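Long-range contact in large ribosomal subunit protein uL10 (Thermotoga maritima, PDB 1ZAV), which forms part of the ribosomal stalk, binding large-subunit rRNA and carrying L7/L12 dimers that engage GTP-bound translation factors: residues A[11-22]-A[62-72]. Residues are numbered along the deposited sequence; the frame is centred on the assembly and turned at random.
Sequences IVKEMSEIFKKT and LLNLALKNAEY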
loop_
_atom_site.group_PDB
_atom_site.type_symbol
_atom_site.label_atom_id
_atom_site.label_comp_id
_atom_site.label_asym_id
_atom_site.label_seq_id
_atom_site.Cartn_x
_atom_site.Cartn_y
_atom_site.Cartn_z
ATOM N N ILE A 11 12.080 37.436 -21.006
ATOM C CA ILE A 11 12.140 36.828 -19.683
ATOM C C ILE A 11 10.917 35.933 -19.471
ATOM O O ILE A 11 11.042 34.816 -18.971
ATOM C CB ILE A 11 12.211 37.919 -18.597
ATOM C CG1 ILE A 11 13.516 38.699 -18.759
ATOM C CG2 ILE A 11 12.135 37.299 -17.207
ATOM C CD1 ILE A 11 13.650 39.887 -17.832
ATOM N N VAL A 12 9.741 36.419 -19.873
ATOM C CA VAL A 12 8.501 35.654 -19.736
ATOM C C VAL A 12 8.535 34.411 -20.620
ATOM O O VAL A 12 8.160 33.323 -20.204
ATOM C CB VAL A 12 7.253 36.503 -20.141
ATOM C CG1 VAL A 12 5.999 35.622 -20.173
ATOM C CG2 VAL A 12 7.058 37.651 -19.153
ATOM N N LYS A 13 8.984 34.580 -21.858
ATOM C CA LYS A 13 9.049 33.465 -22.789
ATOM C C LYS A 13 9.999 32.394 -22.258
ATOM O O LYS A 13 9.665 31.212 -22.246
ATOM C CB LYS A 13 9.532 33.956 -24.157
ATOM C CG LYS A 13 9.729 32.865 -25.194
ATOM C CD LYS A 13 8.502 32.670 -26.064
ATOM C CE LYS A 13 8.880 32.000 -27.377
ATOM N NZ LYS A 13 9.913 32.797 -28.114
ATOM N N GLU A 14 11.181 32.816 -21.823
ATOM C CA GLU A 14 12.175 31.887 -21.294
ATOM C C GLU A 14 11.591 31.066 -20.154
ATOM O O GLU A 14 11.650 29.840 -20.161
ATOM C CB GLU A 14 13.401 32.646 -20.791
ATOM C CG GLU A 14 14.207 33.311 -21.888
ATOM C CD GLU A 14 15.486 33.941 -21.373
ATOM O OE1 GLU A 14 15.419 34.724 -20.398
ATOM O OE2 GLU A 14 16.558 33.661 -21.954
ATOM N N MET A 15 11.036 31.761 -19.171
ATOM C CA MET A 15 10.432 31.119 -18.013
ATOM C C MET A 15 9.302 30.181 -18.435
ATOM O O MET A 15 9.231 29.038 -17.982
ATOM C CB MET A 15 9.887 32.187 -17.070
ATOM C CG MET A 15 9.359 31.643 -15.776
ATOM S SD MET A 15 10.655 31.516 -14.563
ATOM C CE MET A 15 10.357 32.997 -13.659
ATOM N N SER A 16 8.421 30.667 -19.311
ATOM C CA SER A 16 7.293 29.870 -19.783
ATOM C C SER A 16 7.766 28.574 -20.422
ATOM O O SER A 16 7.165 27.518 -20.228
ATOM C CB SER A 16 6.453 30.660 -20.800
ATOM O OG SER A 16 5.783 31.756 -20.194
ATOM N N GLU A 17 8.840 28.660 -21.201
ATOM C CA GLU A 17 9.387 27.486 -21.852
ATOM C C GLU A 17 9.980 26.541 -20.810
ATOM O O GLU A 17 9.891 25.331 -20.958
ATOM C CB GLU A 17 10.446 27.900 -22.881
ATOM C CG GLU A 17 9.855 28.704 -24.042
ATOM C CD GLU A 17 10.901 29.222 -25.012
ATOM O OE1 GLU A 17 11.823 29.945 -24.572
ATOM O OE2 GLU A 17 10.796 28.911 -26.220
ATOM N N ILE A 18 10.586 27.084 -19.763
ATOM C CA ILE A 18 11.153 26.221 -18.732
ATOM C C ILE A 18 10.022 25.452 -18.057
ATOM O O ILE A 18 10.075 24.228 -17.957
ATOM C CB ILE A 18 11.917 27.023 -17.665
ATOM C CG1 ILE A 18 13.244 27.526 -18.235
ATOM C CG2 ILE A 18 12.190 26.140 -16.444
ATOM C CD1 ILE A 18 13.980 28.463 -17.307
ATOM N N PHE A 19 8.990 26.169 -17.616
ATOM C CA PHE A 19 7.854 25.531 -16.950
ATOM C C PHE A 19 7.143 24.509 -17.830
ATOM O O PHE A 19 6.391 23.670 -17.330
ATOM C CB PHE A 19 6.837 26.576 -16.458
ATOM C CG PHE A 19 7.350 27.467 -15.356
ATOM C CD1 PHE A 19 8.456 27.099 -14.589
ATOM C CD2 PHE A 19 6.712 28.666 -15.067
ATOM C CE1 PHE A 19 8.918 27.918 -13.562
ATOM C CE2 PHE A 19 7.163 29.494 -14.039
ATOM C CZ PHE A 19 8.270 29.117 -13.283
ATOM N N LYS A 20 7.366 24.575 -19.139
ATOM C CA LYS A 20 6.742 23.620 -20.041
ATOM C C LYS A 20 7.465 22.277 -20.016
ATOM O O LYS A 20 6.942 21.280 -20.509
ATOM C CB LYS A 20 6.728 24.149 -21.481
ATOM C CG LYS A 20 5.679 25.210 -21.765
ATOM C CD LYS A 20 5.571 25.474 -23.264
ATOM C CE LYS A 20 5.138 24.220 -24.018
ATOM N NZ LYS A 20 5.215 24.396 -25.496
ATOM N N LYS A 21 8.665 22.240 -19.446
ATOM C CA LYS A 21 9.406 20.986 -19.412
ATOM C C LYS A 21 9.766 20.476 -18.014
ATOM O O LYS A 21 10.373 19.419 -17.882
ATOM C CB LYS A 21 10.688 21.104 -20.239
ATOM C CG LYS A 21 11.835 21.820 -19.543
ATOM C CD LYS A 21 13.171 21.394 -20.161
ATOM C CE LYS A 21 14.361 21.897 -19.355
ATOM N NZ LYS A 21 15.638 21.257 -19.787
ATOM N N THR A 22 9.395 21.225 -16.986
ATOM C CA THR A 22 9.693 20.851 -15.604
ATOM C C THR A 22 8.844 19.693 -15.100
ATOM O O THR A 22 7.728 19.481 -15.575
ATOM C CB THR A 22 9.461 22.032 -14.669
ATOM O OG1 THR A 22 8.171 22.601 -14.941
ATOM C CG2 THR A 22 10.546 23.080 -14.868
ATOM N N LEU A 62 5.850 38.059 -12.959
ATOM C CA LEU A 62 6.600 37.235 -13.910
ATOM C C LEU A 62 6.139 35.777 -13.838
ATOM O O LEU A 62 5.898 35.140 -14.863
ATOM C CB LEU A 62 8.095 37.301 -13.586
ATOM C CG LEU A 62 9.141 36.913 -14.637
ATOM C CD1 LEU A 62 10.511 36.971 -13.972
ATOM C CD2 LEU A 62 8.892 35.525 -15.204
ATOM N N LEU A 63 6.046 35.248 -12.620
ATOM C CA LEU A 63 5.606 33.870 -12.422
ATOM C C LEU A 63 4.223 33.653 -13.020
ATOM O O LEU A 63 3.983 32.674 -13.728
ATOM C CB LEU A 63 5.559 33.532 -10.930
ATOM C CG LEU A 63 6.903 33.287 -10.244
ATOM C CD1 LEU A 63 6.672 32.880 -8.798
ATOM C CD2 LEU A 63 7.655 32.196 -10.985
ATOM N N ASN A 64 3.315 34.576 -12.725
ATOM C CA ASN A 64 1.957 34.484 -13.221
ATOM C C ASN A 64 1.913 34.364 -14.751
ATOM O O ASN A 64 1.351 33.414 -15.279
ATOM C CB ASN A 64 1.147 35.697 -12.759
ATOM C CG ASN A 64 -0.334 35.384 -12.615
ATOM O OD1 ASN A 64 -0.977 34.927 -13.559
ATOM N ND2 ASN A 64 -0.879 35.626 -11.427
ATOM N N LEU A 65 2.517 35.313 -15.459
ATOM C CA LEU A 65 2.510 35.261 -16.923
ATOM C C LEU A 65 3.189 34.005 -17.475
ATOM O O LEU A 65 2.734 33.430 -18.466
ATOM C CB LEU A 65 3.176 36.508 -17.518
ATOM C CG LEU A 65 2.490 37.868 -17.321
ATOM C CD1 LEU A 65 3.228 38.928 -18.131
ATOM C CD2 LEU A 65 1.042 37.796 -17.772
ATOM N N ALA A 66 4.280 33.577 -16.843
ATOM C CA ALA A 66 4.976 32.377 -17.304
ATOM C C ALA A 66 4.105 31.131 -17.142
ATOM O O ALA A 66 4.059 30.283 -18.025
ATOM C CB ALA A 66 6.281 32.204 -16.542
ATOM N N LEU A 67 3.418 31.021 -16.010
ATOM C CA LEU A 67 2.549 29.875 -15.752
ATOM C C LEU A 67 1.327 29.943 -16.658
ATOM O O LEU A 67 0.889 28.934 -17.208
ATOM C CB LEU A 67 2.104 29.871 -14.290
ATOM C CG LEU A 67 3.198 29.501 -13.286
ATOM C CD1 LEU A 67 2.816 29.976 -11.894
ATOM C CD2 LEU A 67 3.417 28.001 -13.333
ATOM N N LYS A 68 0.781 31.142 -16.798
ATOM C CA LYS A 68 -0.389 31.353 -17.645
ATOM C C LYS A 68 -0.090 30.856 -19.059
ATOM O O LYS A 68 -0.836 30.057 -19.625
ATOM C CB LYS A 68 -0.742 32.843 -17.676
ATOM C CG LYS A 68 -2.076 33.172 -18.346
ATOM C CD LYS A 68 -2.371 34.663 -18.229
ATOM C CE LYS A 68 -3.822 34.986 -18.557
ATOM N NZ LYS A 68 -4.229 34.484 -19.891
ATOM N N ASN A 69 1.025 31.316 -19.616
ATOM C CA ASN A 69 1.405 30.927 -20.964
ATOM C C ASN A 69 1.833 29.473 -21.129
ATOM O O ASN A 69 1.773 28.932 -22.237
ATOM C CB ASN A 69 2.474 31.885 -21.486
ATOM C CG ASN A 69 1.883 33.205 -21.932
ATOM O OD1 ASN A 69 1.141 33.257 -22.913
ATOM N ND2 ASN A 69 2.189 34.273 -21.209
ATOM N N ALA A 70 2.256 28.838 -20.036
ATOM C CA ALA A 70 2.652 27.428 -20.073
ATOM C C ALA A 70 1.380 26.599 -19.935
ATOM O O ALA A 70 1.411 25.365 -19.939
ATOM C CB ALA A 70 3.610 27.111 -18.928
ATOM N N GLU A 71 0.262 27.305 -19.801
ATOM C CA GLU A 71 -1.062 26.702 -19.674
ATOM C C GLU A 71 -1.334 25.962 -18.361
ATOM O O GLU A 71 -1.873 24.853 -18.347
ATOM C CB GLU A 71 -1.337 25.802 -20.884
ATOM C CG GLU A 71 -1.208 26.585 -22.193
ATOM C CD GLU A 71 -1.760 25.865 -23.408
ATOM O OE1 GLU A 71 -1.561 26.378 -24.528
ATOM O OE2 GLU A 71 -2.394 24.798 -23.252
ATOM N N TYR A 72 -0.951 26.597 -17.260
ATOM C CA TYR A 72 -1.197 26.045 -15.933
ATOM C C TYR A 72 -2.452 26.722 -15.384
ATOM O O TYR A 72 -2.771 27.848 -15.761
ATOM C CB TYR A 72 -0.029 26.340 -14.991
ATOM C CG TYR A 72 1.170 25.449 -15.191
ATOM C CD1 TYR A 72 2.019 25.619 -16.284
ATOM C CD2 TYR A 72 1.451 24.424 -14.289
ATOM C CE1 TYR A 72 3.126 24.785 -16.474
ATOM C CE2 TYR A 72 2.553 23.585 -14.470
ATOM C CZ TYR A 72 3.385 23.773 -15.564
ATOM O OH TYR A 72 4.467 22.941 -15.744
HETATM O O HOH W 1 5.821 21.247 -14.298
#
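F19, L62 and V12 bury the most surface where two helices pack together within the alpha+beta domain of uL10, with its antiparallel sheet; the axes of 11-19 and 62-69, parts of helices 5-19 and 60-69, cross at -54° with a closest approach of 8.0 Å. At the centre A66 is a knob in a hole lined by V12, M15, S16 and F19, and its small methyl lets the backbones come close. The fit is tight: M15 CG lies 3.2 Å from A66 CB. F19 fills the flank towards the sheet. With CG anti to its carbonyl carbon (chi1 -67°), its ring reaches the second helix, where L63 CD2 meets the edge at CZ, 3.9 Å away, while L67 CD2 and A66 CB approach obliquely. I25 and Y87 of the central strands also touch F19, tying the helix pair to the sheet. L62 divides its two branches between I11 and M15: CD1 packs on I11 CG2 at 3.6 Å, and CD2 presses against the methyl CE of M15, whose bent chain turns it toward L62. V12 sends CG1 against L65 CB at 4.0 Å, closing the outer side beside N69. S16 OG lies within hydrogen-bonding distance of both V12 O in its own helix and A66 O across the interface. After helix 60-69 ends in a Schellman motif at E71, the chain brings Y72 alongside F19, whose O lies at the edge of the phenol ring; F118 also meets this ring edge-to-face. A phenylalanine at Y72 would probably leave the carbonyl of F19 without the hydroxyl donor it receives from the other helix's end and the bridging water without one of its acceptors. That water donates to both T22 O and Y72 OH, and the phenol in turn donates to F19 O over 2.6 Å, tilted 19° from the carbonyl plane.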